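Local coordinates for putative uncharacterized protein lp_3323 (Lactobacillus plantarum, PDB 3DC7) that is of unknown function but belongs to the GDSL-like lipase/acylhydrolase family of the SGNH hydrolase clan, and so is probably an esterase or related hydrolase, at residues R158-E163 against S179-A184; G90-Y95 against I135-I140; G96-L101 against V151-G156. All coordinates share one frame; numbering follows the deposited sequence.

Following the chain from its N terminus, residues 90-95 leave strand 85-89 and turn into helix 92-96, and residues 96-101 carry that helix's end into a loop. Contact 2 closes the loop from 90-95 to 135-140, at the end of strand 132-136; contact 3 closes the next, between 96-101 and 151-156. Their segments alternate along the chain, so these two contacts cross. Contact 1 comes afterwards in series, closing the short path from the start of helix 159-173 to helix 180-183. Helix 159-173 joins all three: Gln159 and Glu163 reach residues of contact 2, and Tyr162 bonds to Gln99 and Asn153 of contact 3.

Contact 1 of 3, residues R158-E163 against S179-A184; sequences RQSDYE and SLYRDA. With NA (sodium ion), chain H.
The N-cap of helix 180-183 is the meeting point here: Ser179, at the end of strand 177-179, is gripped by Glu163 from the first turns of helix 159-173. Ser179 OG donates to Glu163 OE2 at 2.6 Å, arriving from above the carboxylate plane, and accepts the capping bond from Arg182 N at 3.0 Å (158° at the hydrogen). One hydroxyl thus joins the two helices. Glu163 gets there through a bent chain (chi2 69°), which turns its carboxylate to within 11° of the Tyr181 ring plane; the group is not stacked on the ring but meets its stem, with OE1 3.7 Å from Tyr181 CB. OE1 itself probably bonds to Ser136 OG. At the edge of the same ring Gln159 runs past in the opposite direction, its CD 3.7 Å from Tyr181 CE2. The Gln159 amide stands steeply to the ring and is taken up by the backbone of Ile138 and Ile140. Beyond the ring, Ser160 CB lies 3.6 Å from Tyr181 OH, and one water bridges Ser160 N and that hydroxyl, which also bonds to Asp172 of the second subunit. Asp183 binds a sodium ion through OD1 at 2.3 Å. The contact therefore packs helix 159-173 against helix 180-183 beside strand 132-136, with the His139 ring meeting that of Tyr181 and the second subunit adjoining.

Contact 2 of 3, residues G90-Y95 against I135-I140; sequences GGVNDY and ISAIHI
Val92 and Ile140 meet branch to branch, Val92 CG2 lying 3.6 Å from Ile140 CG2. Val92 CB, on helix 92-96, rests 3.9 Å from Ala137 CB, so this one valine touches both ends of the run 137-140. Ile140 also reaches on to Tyr95: a chi1 of 68° swings CG1 toward the helix and the chain runs on extended, bringing CD1 to the ring edge, in plane, 3.8 Å from Tyr95 CE2. The Tyr95 hydroxyl finds its partner elsewhere, in the carbonyl of Ser149.

Backbone links support this apolar patch. Gly90 N makes a weak, long bond of 3.4 Å to Ile135 O, where the chain leaves strand 85-89 beside strand 132-136; Ile135 is also paired by backbone bonds with Val88 of that neighbouring strand. Gly91, with a positive phi of 117°, is the N-cap of helix 92-96. On the other segment, His139 ND1 donates to Ile140 O at 3.1 Å, with the carbonyl oxygen in the imidazole plane, which ties the ring to the backbone at Ile140. Gln159 of helix 159-173 packs on both Val92 and Tyr95.

The Gly-Val-Asn-Asp sequence following the sheet's central strand matches the GxND block of SGNH hydrolases, in which the asparagine of relatives helps to form the oxyanion hole. Asn93 lies beside Asp29, part of a Gly-Asp-Ser sequence that matches the family's GDS nucleophile block, consistent with that site.

Contact 3 of 3, residues G96-L101 against V151-G156; sequences GRDQPL and VTNGLG
Asp98 and the turn beginning at Asn153 hold the polar part of this contact. Asp98 OD1 accepts from Gly154 N at 2.8 Å, a weak bond because the hydrogen is badly aimed (121°). Asp98 OD1 also lies 3.2 Å from Asn153 CB, and the carboxylate stands nearly perpendicular to the asparagine amide. The second oxygen, OD2, is bonded to Ser147 OG, which gives the carboxylate a partner at each end.

The Asn153 side chain is itself heavily used. A chi1 of 68° folds the amide back over its own turn, and Asn153 OD1 accepts from Leu155 N at 3.0 Å, the donor sitting above the amide plane. OD1 also takes the N-H of Tyr157, while ND2 reaches the carbonyl of Tyr95 and the hydroxyl of Tyr162. The amide thereby joins the end of helix 92-96, its own loop and helix 159-173.

Leu155 packs by van der Waals contact. Leu155 CG lies 3.9 Å from Asp98 CB, and Leu155 CD1 reaches further along the segment 96-101, to 3.7 Å from Pro100 CA and 3.6 Å from the backbone carbonyl Gln99 O.

Two backbone motifs frame these side chains. Residues 153-156 form a type I beta turn, closed by Gly156 N to Asn153 O at 2.9 Å, with an Asx turn superposed through Asn153 OD1. Facing it, Asp98 has positive phi and is the C-prime residue of a Schellman motif ending helix 92-96, with Gln99 N bonded to Asp94 O and Asp98 N to Tyr95 O. The arrangement is thus a Schellman helix terminus packed against an Asx-stabilised beta turn, joining the loop after helix 92-96 to the loop before helix 159-173 in what is probably an SGNH-hydrolase fold.

Contact 1 of 3, residues R158-E163 against S179-A184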
ATOM      1  N   ARG A 158      17.840  -0.594  12.673  1.00 27.09           N
ATOM      2  CA  ARG A 158      17.899  -0.933  11.258  0.50 26.52           C
ATOM      3  C   ARG A 158      17.260   0.200  10.458  1.00 26.08           C
ATOM      4  O   ARG A 158      16.450   0.947  10.987  1.00 25.24           O
ATOM      5  CB  ARG A 158      17.155  -2.252  11.011  0.50 26.94           C
ATOM      6  CG  ARG A 158      17.509  -3.368  12.014  0.50 27.24           C
ATOM      7  CD  ARG A 158      16.445  -4.475  12.081  0.50 27.38           C
ATOM      8  NE  ARG A 158      15.134  -3.940  12.441  0.50 27.75           N
ATOM      9  CZ  ARG A 158      14.178  -4.612  13.077  0.50 27.87           C
ATOM     10  NH1 ARG A 158      14.366  -5.870  13.456  0.50 26.63           N
ATOM     11  NH2 ARG A 158      13.026  -4.013  13.347  0.50 28.14           N
ATOM     12  N   GLN A 159      17.629   0.322   9.183  1.00 25.47           N
ATOM     13  CA  GLN A 159      17.034   1.343   8.308  1.00 24.84           C
ATOM     14  C   GLN A 159      15.503   1.235   8.303  1.00 24.69           C
ATOM     15  O   GLN A 159      14.811   2.253   8.366  1.00 23.96           O
ATOM     16  CB  GLN A 159      17.612   1.256   6.882  1.00 24.10           C
ATOM     17  CG  GLN A 159      17.228   2.431   5.976  1.00 23.18           C
ATOM     18  CD  GLN A 159      17.832   2.333   4.572  1.00 23.26           C
ATOM     19  OE1 GLN A 159      18.718   1.505   4.309  1.00 21.67           O
ATOM     20  NE2 GLN A 159      17.343   3.173   3.657  1.00 22.61           N
ATOM     21  N   SER A 160      14.995  -0.001   8.265  1.00 24.98           N
ATOM     22  CA  SER A 160      13.552  -0.277   8.265  1.00 25.73           C
ATOM     23  C   SER A 160      12.811   0.175   9.529  1.00 25.60           C
ATOM     24  O   SER A 160      11.584   0.264   9.521  1.00 26.01           O
ATOM     25  CB  SER A 160      13.285  -1.759   8.010  1.00 26.00           C
ATOM     26  OG  SER A 160      13.762  -2.547   9.091  1.00 28.85           O
ATOM     27  N   ASP A 161      13.539   0.454  10.613  1.00 25.72           N
ATOM     28  CA  ASP A 161      12.906   1.059  11.809  1.00 25.22           C
ATOM     29  C   ASP A 161      12.558   2.527  11.574  1.00 24.39           C
ATOM     30  O   ASP A 161      11.520   3.007  12.031  1.00 24.04           O
ATOM     31  CB  ASP A 161      13.798   0.919  13.031  1.00 25.64           C
ATOM     32  CG  ASP A 161      13.934  -0.513  13.482  1.00 27.72           C
ATOM     33  OD1 ASP A 161      12.907  -1.224  13.485  1.00 30.52           O
ATOM     34  OD2 ASP A 161      15.059  -0.939  13.827  1.00 29.47           O
ATOM     35  N   TYR A 162      13.427   3.227  10.837  1.00 23.50           N
ATOM     36  CA  TYR A 162      13.181   4.620  10.443  1.00 22.28           C
ATOM     37  C   TYR A 162      12.122   4.702   9.354  1.00 22.12           C
ATOM     38  O   TYR A 162      11.216   5.524   9.399  1.00 22.29           O
ATOM     39  CB  TYR A 162      14.480   5.268   9.974  1.00 21.62           C
ATOM     40  CG  TYR A 162      15.491   5.456  11.083  1.00 21.15           C
ATOM     41  CD1 TYR A 162      16.225   4.377  11.577  1.00 20.25           C
ATOM     42  CD2 TYR A 162      15.718   6.708  11.637  1.00 19.80           C
ATOM     43  CE1 TYR A 162      17.147   4.550  12.592  1.00 19.89           C
ATOM     44  CE2 TYR A 162      16.643   6.885  12.654  1.00 20.02           C
ATOM     45  CZ  TYR A 162      17.351   5.802  13.120  1.00 19.00           C
ATOM     46  OH  TYR A 162      18.262   5.969  14.122  1.00 19.05           O
ATOM     47  N   GLU A 163      12.251   3.832   8.374  1.00 22.53           N
ATOM     48  CA  GLU A 163      11.250   3.648   7.331  1.00 23.49           C
ATOM     49  C   GLU A 163       9.834   3.406   7.910  1.00 22.79           C
ATOM     50  O   GLU A 163       8.874   3.998   7.440  1.00 22.91           O
ATOM     51  CB  GLU A 163      11.717   2.520   6.402  1.00 24.12           C
ATOM     52  CG  GLU A 163      10.657   1.955   5.470  1.00 28.94           C
ATOM     53  CD  GLU A 163      10.254   2.943   4.390  1.00 32.72           C
ATOM     54  OE1 GLU A 163      11.022   3.904   4.151  1.00 34.60           O
ATOM     55  OE2 GLU A 163       9.168   2.757   3.796  1.00 33.76           O
ATOM     56  N   SER A 179       7.459   4.865  -0.682  1.00 23.07           N
ATOM     57  CA  SER A 179       8.604   4.164  -0.117  1.00 23.24           C
ATOM     58  C   SER A 179       9.494   3.593  -1.204  1.00 23.42           C
ATOM     59  O   SER A 179       9.194   2.519  -1.742  1.00 22.50           O
ATOM     60  CB  SER A 179       8.130   3.039   0.792  1.00 23.59           C
ATOM     61  OG  SER A 179       9.234   2.250   1.198  1.00 25.44           O
ATOM     62  N   LEU A 180      10.577   4.302  -1.546  1.00 23.58           N
ATOM     63  CA  LEU A 180      11.561   3.753  -2.505  1.00 24.34           C
ATOM     64  C   LEU A 180      12.222   2.519  -1.907  1.00 24.73           C
ATOM     65  O   LEU A 180      12.651   1.612  -2.614  1.00 25.14           O
ATOM     66  CB  LEU A 180      12.625   4.777  -2.873  1.00 24.38           C
ATOM     67  CG  LEU A 180      12.173   6.085  -3.510  1.00 24.12           C
ATOM     68  CD1 LEU A 180      13.392   6.927  -3.807  1.00 22.98           C
ATOM     69  CD2 LEU A 180      11.366   5.818  -4.785  1.00 22.42           C
ATOM     70  N   TYR A 181      12.297   2.508  -0.584  1.00 25.48           N
ATOM     71  CA  TYR A 181      12.749   1.354   0.175  1.00 26.49           C
ATOM     72  C   TYR A 181      12.029   0.061  -0.275  1.00 26.82           C
ATOM     73  O   TYR A 181      12.696  -0.902  -0.659  1.00 26.02           O
ATOM     74  CB  TYR A 181      12.567   1.607   1.682  1.00 26.16           C
ATOM     75  CG  TYR A 181      13.234   0.580   2.558  1.00 27.60           C
ATOM     76  CD1 TYR A 181      12.569  -0.599   2.918  1.00 28.09           C
ATOM     77  CD2 TYR A 181      14.535   0.774   3.026  1.00 27.06           C
ATOM     78  CE1 TYR A 181      13.193  -1.559   3.721  1.00 29.52           C
ATOM     79  CE2 TYR A 181      15.154  -0.167   3.829  1.00 28.92           C
ATOM     80  CZ  TYR A 181      14.481  -1.335   4.172  1.00 28.96           C
ATOM     81  OH  TYR A 181      15.096  -2.276   4.971  1.00 29.32           O
ATOM     82  N   ARG A 182      10.691   0.071  -0.250  1.00 27.74           N
ATOM     83  CA  ARG A 182       9.847  -1.100  -0.579  1.00 29.37           C
ATOM     84  C   ARG A 182       9.643  -1.389  -2.064  1.00 29.65           C
ATOM     85  O   ARG A 182       9.423  -2.544  -2.441  1.00 30.02           O
ATOM     86  CB  ARG A 182       8.428  -0.944  -0.009  1.00 29.97           C
ATOM     87  CG  ARG A 182       8.317  -0.886   1.482  1.00 33.58           C
ATOM     88  CD  ARG A 182       6.984  -1.472   1.946  1.00 38.99           C
ATOM     89  NE  ARG A 182       7.049  -1.796   3.370  1.00 42.09           N
ATOM     90  CZ  ARG A 182       6.394  -2.796   3.959  1.00 44.85           C
ATOM     91  NH1 ARG A 182       5.614  -3.607   3.250  1.00 44.34           N
ATOM     92  NH2 ARG A 182       6.537  -2.995   5.269  1.00 45.81           N
ATOM     93  N   ASP A 183       9.645  -0.344  -2.891  1.00 29.64           N
ATOM     94  CA  ASP A 183       9.076  -0.441  -4.237  1.00 30.17           C
ATOM     95  C   ASP A 183       9.939   0.073  -5.396  1.00 30.06           C
ATOM     96  O   ASP A 183       9.499   0.006  -6.544  1.00 30.69           O
ATOM     97  CB  ASP A 183       7.722   0.282  -4.294  1.00 30.70           C
ATOM     98  CG  ASP A 183       6.588  -0.487  -3.605  1.00 32.92           C
ATOM     99  OD1 ASP A 183       6.390  -1.717  -3.850  1.00 33.27           O
ATOM    100  OD2 ASP A 183       5.864   0.179  -2.825  1.00 36.03           O
ATOM    101  N   ALA A 184      11.141   0.582  -5.115  1.00 29.42           N
ATOM    102  CA  ALA A 184      12.023   1.148  -6.157  1.00 28.62           C
ATOM    103  C   ALA A 184      12.514   0.120  -7.182  1.00 28.45           C
ATOM    104  O   ALA A 184      12.876   0.481  -8.308  1.00 28.14           O
ATOM    105  CB  ALA A 184      13.213   1.839  -5.516  1.00 28.56           C
TER
HETATM  106 NA    NA H 233       5.140  -3.586  -3.451  1.00 29.64          NA
HETATM  107  O   HOH W   1      16.399  -2.502   7.083  1.00 20.62           O
HETATM  108  O   HOH W   2       3.939  -1.745  -2.965  1.00 31.64           O

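Contact 2 of 3, residues G90-Y95 against I135-I140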
ATOM      1  N   GLY A  90      13.674  12.438   2.962  1.00 27.18           N
ATOM      2  CA  GLY A  90      14.594  12.366   4.092  1.00 27.96           C
ATOM      3  C   GLY A  90      14.505  11.092   4.910  1.00 28.20           C
ATOM      4  O   GLY A  90      13.632  10.250   4.673  1.00 29.03           O
ATOM      5  N   GLY A  91      15.426  10.956   5.867  1.00 27.91           N
ATOM      6  CA  GLY A  91      15.469   9.805   6.760  1.00 27.22           C
ATOM      7  C   GLY A  91      16.731   8.958   6.648  1.00 27.06           C
ATOM      8  O   GLY A  91      17.095   8.261   7.601  1.00 26.89           O
ATOM      9  N   VAL A  92      17.396   8.999   5.493  1.00 26.42           N
ATOM     10  CA  VAL A  92      18.561   8.153   5.306  1.00 25.96           C
ATOM     11  C   VAL A  92      19.747   8.636   6.140  1.00 25.40           C
ATOM     12  O   VAL A  92      20.529   7.821   6.626  1.00 24.84           O
ATOM     13  CB  VAL A  92      18.938   7.933   3.817  1.00 26.43           C
ATOM     14  CG1 VAL A  92      19.819   9.054   3.279  1.00 25.17           C
ATOM     15  CG2 VAL A  92      19.664   6.602   3.685  1.00 26.99           C
ATOM     16  N   ASN A  93      19.853   9.953   6.321  1.00 24.70           N
ATOM     17  CA  ASN A  93      20.868  10.520   7.218  1.00 24.84           C
ATOM     18  C   ASN A  93      20.496  10.342   8.679  1.00 24.79           C
ATOM     19  O   ASN A  93      21.361  10.108   9.518  1.00 24.65           O
ATOM     20  CB  ASN A  93      21.136  11.998   6.917  1.00 24.43           C
ATOM     21  CG  ASN A  93      21.832  12.203   5.585  1.00 24.84           C
ATOM     22  OD1 ASN A  93      21.457  13.088   4.806  1.00 23.42           O
ATOM     23  ND2 ASN A  93      22.848  11.382   5.313  1.00 20.63           N
ATOM     24  N   ASP A  94      19.208  10.440   8.990  1.00 24.83           N
ATOM     25  CA  ASP A  94      18.780  10.132  10.346  1.00 25.20           C
ATOM     26  C   ASP A  94      19.200   8.704  10.699  1.00 24.53           C
ATOM     27  O   ASP A  94      19.728   8.459  11.784  1.00 24.07           O
ATOM     28  CB  ASP A  94      17.290  10.348  10.511  1.00 25.60           C
ATOM     29  CG  ASP A  94      16.873  11.780  10.178  1.00 28.68           C
ATOM     30  OD1 ASP A  94      16.481  12.533  11.109  1.00 31.76           O
ATOM     31  OD2 ASP A  94      16.934  12.154   8.976  1.00 30.95           O
ATOM     32  N   TYR A  95      19.007   7.772   9.767  1.00 24.24           N
ATOM     33  CA  TYR A  95      19.501   6.404   9.969  1.00 24.26           C
ATOM     34  C   TYR A  95      21.040   6.359  10.040  1.00 24.30           C
ATOM     35  O   TYR A  95      21.598   5.967  11.055  1.00 24.11           O
ATOM     36  CB  TYR A  95      18.976   5.423   8.904  1.00 23.84           C
ATOM     37  CG  TYR A  95      19.714   4.093   8.898  1.00 22.56           C
ATOM     38  CD1 TYR A  95      19.554   3.177   9.945  1.00 21.36           C
ATOM     39  CD2 TYR A  95      20.603   3.771   7.869  1.00 21.78           C
ATOM     40  CE1 TYR A  95      20.250   1.977   9.962  1.00 21.71           C
ATOM     41  CE2 TYR A  95      21.299   2.570   7.877  1.00 21.63           C
ATOM     42  CZ  TYR A  95      21.117   1.681   8.922  1.00 22.59           C
ATOM     43  OH  TYR A  95      21.784   0.482   8.924  1.00 23.23           O
ATOM     44  N   ILE A 135       8.910  10.991   0.694  1.00 21.93           N
ATOM     45  CA  ILE A 135       9.686   9.971  -0.013  1.00 21.72           C
ATOM     46  C   ILE A 135      10.766   9.442   0.925  1.00 22.19           C
ATOM     47  O   ILE A 135      11.560  10.217   1.447  1.00 22.43           O
ATOM     48  CB  ILE A 135      10.330  10.531  -1.308  1.00 20.69           C
ATOM     49  CG1 ILE A 135       9.261  11.172  -2.213  1.00 20.29           C
ATOM     50  CG2 ILE A 135      11.035   9.428  -2.044  1.00 19.50           C
ATOM     51  CD1 ILE A 135       9.826  12.134  -3.223  1.00 20.69           C
ATOM     52  N   SER A 136      10.786   8.132   1.158  1.00 23.28           N
ATOM     53  CA  SER A 136      11.881   7.533   1.937  1.00 24.17           C
ATOM     54  C   SER A 136      12.819   6.709   1.048  1.00 24.54           C
ATOM     55  O   SER A 136      12.384   6.112   0.060  1.00 25.27           O
ATOM     56  CB  SER A 136      11.337   6.698   3.087  1.00 23.77           C
ATOM     57  OG  SER A 136      10.559   5.622   2.606  1.00 25.34           O
ATOM     58  N   ALA A 137      14.093   6.667   1.423  1.00 24.95           N
ATOM     59  CA  ALA A 137      15.176   6.190   0.561  1.00 24.88           C
ATOM     60  C   ALA A 137      15.267   4.689   0.359  1.00 24.79           C
ATOM     61  O   ALA A 137      14.776   3.899   1.156  1.00 24.86           O
ATOM     62  CB  ALA A 137      16.508   6.712   1.071  1.00 25.06           C
ATOM     63  N   ILE A 138      15.922   4.326  -0.738  1.00 24.84           N
ATOM     64  CA  ILE A 138      16.370   2.965  -1.038  1.00 25.08           C
ATOM     65  C   ILE A 138      17.214   2.377   0.111  1.00 25.08           C
ATOM     66  O   ILE A 138      17.937   3.113   0.808  1.00 24.89           O
ATOM     67  CB  ILE A 138      17.166   2.978  -2.369  1.00 25.23           C
ATOM     68  CG1 ILE A 138      16.245   3.447  -3.505  1.00 25.34           C
ATOM     69  CG2 ILE A 138      17.777   1.593  -2.700  1.00 24.97           C
ATOM     70  CD1 ILE A 138      16.949   4.229  -4.567  1.00 26.74           C
ATOM     71  N   HIS A 139      17.072   1.065   0.319  1.00 25.14           N
ATOM     72  CA  HIS A 139      17.921   0.289   1.228  1.00 25.80           C
ATOM     73  C   HIS A 139      19.373   0.525   0.827  1.00 26.13           C
ATOM     74  O   HIS A 139      19.750   0.276  -0.317  1.00 26.14           O
ATOM     75  CB  HIS A 139      17.589  -1.213   1.125  1.00 25.79           C
ATOM     76  CG  HIS A 139      18.074  -2.032   2.287  1.00 26.75           C
ATOM     77  ND1 HIS A 139      19.369  -1.976   2.762  1.00 27.61           N
ATOM     78  CD2 HIS A 139      17.438  -2.945   3.060  1.00 27.73           C
ATOM     79  CE1 HIS A 139      19.505  -2.799   3.787  1.00 26.09           C
ATOM     80  NE2 HIS A 139      18.349  -3.403   3.985  1.00 28.14           N
ATOM     81  N   ILE A 140      20.177   1.029   1.755  1.00 26.15           N
ATOM     82  CA  ILE A 140      21.564   1.365   1.436  1.00 26.50           C
ATOM     83  C   ILE A 140      22.502   0.192   1.686  1.00 26.90           C
ATOM     84  O   ILE A 140      22.142  -0.760   2.375  1.00 27.41           O
ATOM     85  CB  ILE A 140      22.061   2.618   2.213  1.00 26.33           C
ATOM     86  CG1 ILE A 140      22.180   2.317   3.713  1.00 25.41           C
ATOM     87  CG2 ILE A 140      21.173   3.837   1.911  1.00 25.94           C
ATOM     88  CD1 ILE A 140      22.769   3.428   4.528  1.00 27.23           C
TER

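Contact 3 of 3, residues G96-L101 against V151-G156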
ATOM      1  N   GLY A  96      21.702   6.796   8.974  1.00 24.48           N
ATOM      2  CA  GLY A  96      23.143   6.632   8.832  1.00 25.31           C
ATOM      3  C   GLY A  96      24.012   7.523   9.702  1.00 25.94           C
ATOM      4  O   GLY A  96      25.167   7.208   9.952  1.00 25.71           O
ATOM      5  N   ARG A  97      23.467   8.642  10.165  1.00 26.44           N
ATOM      6  CA  ARG A  97      24.237   9.531  11.029  1.00 26.91           C
ATOM      7  C   ARG A  97      23.734   9.481  12.481  1.00 27.44           C
ATOM      8  O   ARG A  97      23.973  10.396  13.270  1.00 27.73           O
ATOM      9  CB  ARG A  97      24.254  10.952  10.461  1.00 26.28           C
ATOM     10  CG  ARG A  97      24.557  10.991   8.958  1.00 25.92           C
ATOM     11  CD  ARG A  97      24.673  12.404   8.422  1.00 26.03           C
ATOM     12  NE  ARG A  97      26.008  12.947   8.644  1.00 25.60           N
ATOM     13  CZ  ARG A  97      26.372  14.197   8.373  1.00 27.25           C
ATOM     14  NH1 ARG A  97      25.490  15.061   7.890  1.00 26.30           N
ATOM     15  NH2 ARG A  97      27.618  14.597   8.619  1.00 27.19           N
ATOM     16  N   ASP A  98      23.035   8.401  12.817  1.00 27.60           N
ATOM     17  CA  ASP A  98      22.673   8.099  14.193  1.00 28.01           C
ATOM     18  C   ASP A  98      21.800   9.170  14.868  1.00 27.96           C
ATOM     19  O   ASP A  98      22.130   9.668  15.954  1.00 28.39           O
ATOM     20  CB  ASP A  98      23.943   7.770  15.025  1.00 28.42           C
ATOM     21  CG  ASP A  98      24.695   6.531  14.502  1.00 29.85           C
ATOM     22  OD1 ASP A  98      24.019   5.555  14.113  1.00 30.58           O
ATOM     23  OD2 ASP A  98      25.953   6.513  14.495  1.00 30.99           O
ATOM     24  N   GLN A  99      20.681   9.517  14.236  1.00 27.53           N
ATOM     25  CA  GLN A  99      19.627  10.269  14.932  1.00 27.27           C
ATOM     26  C   GLN A  99      18.884   9.300  15.858  1.00 26.99           C
ATOM     27  O   GLN A  99      18.415   8.258  15.401  1.00 26.20           O
ATOM     28  CB  GLN A  99      18.659  10.913  13.932  1.00 27.18           C
ATOM     29  CG  GLN A  99      17.544  11.794  14.538  1.00 27.84           C
ATOM     30  CD  GLN A  99      18.058  13.131  15.045  1.00 29.85           C
ATOM     31  OE1 GLN A  99      17.947  13.454  16.242  1.00 31.31           O
ATOM     32  NE2 GLN A  99      18.642  13.915  14.143  1.00 27.63           N
ATOM     33  N   PRO A 100      18.790   9.616  17.174  1.00 27.31           N
ATOM     34  CA  PRO A 100      17.994   8.703  18.002  1.00 27.38           C
ATOM     35  C   PRO A 100      16.624   8.533  17.364  1.00 27.27           C
ATOM     36  O   PRO A 100      16.062   9.506  16.843  1.00 27.10           O
ATOM     37  CB  PRO A 100      17.889   9.434  19.346  1.00 27.13           C
ATOM     38  CG  PRO A 100      19.148  10.274  19.396  1.00 28.00           C
ATOM     39  CD  PRO A 100      19.339  10.738  17.963  1.00 27.47           C
ATOM     40  N   LEU A 101      16.124   7.304  17.359  1.00 27.34           N
ATOM     41  CA  LEU A 101      14.843   7.006  16.730  1.00 28.05           C
ATOM     42  C   LEU A 101      13.681   7.547  17.554  1.00 28.92           C
ATOM     43  O   LEU A 101      12.738   8.133  17.014  1.00 29.16           O
ATOM     44  CB  LEU A 101      14.684   5.503  16.513  1.00 27.85           C
ATOM     45  CG  LEU A 101      13.403   5.039  15.820  1.00 27.17           C
ATOM     46  CD1 LEU A 101      13.306   5.587  14.415  1.00 24.57           C
ATOM     47  CD2 LEU A 101      13.317   3.530  15.828  1.00 28.13           C
ATOM     48  N   VAL A 151      23.115  -3.206   7.554  1.00 27.32           N
ATOM     49  CA  VAL A 151      22.631  -4.005   8.684  1.00 27.58           C
ATOM     50  C   VAL A 151      21.988  -3.139   9.795  1.00 27.73           C
ATOM     51  O   VAL A 151      20.756  -3.084   9.893  1.00 27.57           O
ATOM     52  CB  VAL A 151      23.773  -4.918   9.266  1.00 27.82           C
ATOM     53  CG1 VAL A 151      23.248  -5.814  10.377  1.00 28.32           C
ATOM     54  CG2 VAL A 151      24.409  -5.771   8.174  1.00 27.50           C
ATOM     55  N   THR A 152      22.821  -2.487  10.617  1.00 26.69           N
ATOM     56  CA  THR A 152      22.379  -1.605  11.703  1.00 26.93           C
ATOM     57  C   THR A 152      23.284  -0.359  11.758  1.00 25.77           C
ATOM     58  O   THR A 152      24.410  -0.397  11.277  1.00 25.62           O
ATOM     59  CB  THR A 152      22.420  -2.319  13.087  1.00 27.27           C
ATOM     60  OG1 THR A 152      23.611  -3.112  13.185  1.00 29.74           O
ATOM     61  CG2 THR A 152      21.215  -3.246  13.288  1.00 28.47           C
ATOM     62  N   ASN A 153      22.783   0.745  12.314  1.00 24.99           N
ATOM     63  CA  ASN A 153      23.601   1.949  12.528  1.00 24.68           C
ATOM     64  C   ASN A 153      24.288   1.907  13.902  1.00 25.00           C
ATOM     65  O   ASN A 153      24.167   0.919  14.603  1.00 25.05           O
ATOM     66  CB  ASN A 153      22.766   3.229  12.350  1.00 23.85           C
ATOM     67  CG  ASN A 153      21.706   3.412  13.434  1.00 22.53           C
ATOM     68  OD1 ASN A 153      21.671   2.685  14.436  1.00 22.16           O
ATOM     69  ND2 ASN A 153      20.834   4.397  13.237  1.00 17.41           N
ATOM     70  N   GLY A 154      25.008   2.965  14.284  1.00 25.70           N
ATOM     71  CA  GLY A 154      25.724   3.000  15.571  1.00 26.43           C
ATOM     72  C   GLY A 154      24.858   2.888  16.828  1.00 27.58           C
ATOM     73  O   GLY A 154      25.354   2.568  17.918  1.00 27.97           O
ATOM     74  N   LEU A 155      23.559   3.143  16.686  1.00 27.95           N
ATOM     75  CA  LEU A 155      22.636   3.029  17.803  1.00 28.50           C
ATOM     76  C   LEU A 155      21.972   1.660  17.789  1.00 28.43           C
ATOM     77  O   LEU A 155      21.145   1.361  18.637  1.00 28.82           O
ATOM     78  CB  LEU A 155      21.567   4.122  17.732  1.00 28.67           C
ATOM     79  CG  LEU A 155      22.048   5.560  17.597  1.00 29.99           C
ATOM     80  CD1 LEU A 155      20.854   6.447  17.357  1.00 31.39           C
ATOM     81  CD2 LEU A 155      22.830   6.008  18.839  1.00 31.65           C
ATOM     82  N   GLY A 156      22.318   0.842  16.804  1.00 28.40           N
ATOM     83  CA  GLY A 156      21.780  -0.509  16.713  1.00 28.37           C
ATOM     84  C   GLY A 156      20.409  -0.671  16.084  1.00 28.29           C
ATOM     85  O   GLY A 156      19.866  -1.771  16.109  1.00 28.30           O
TER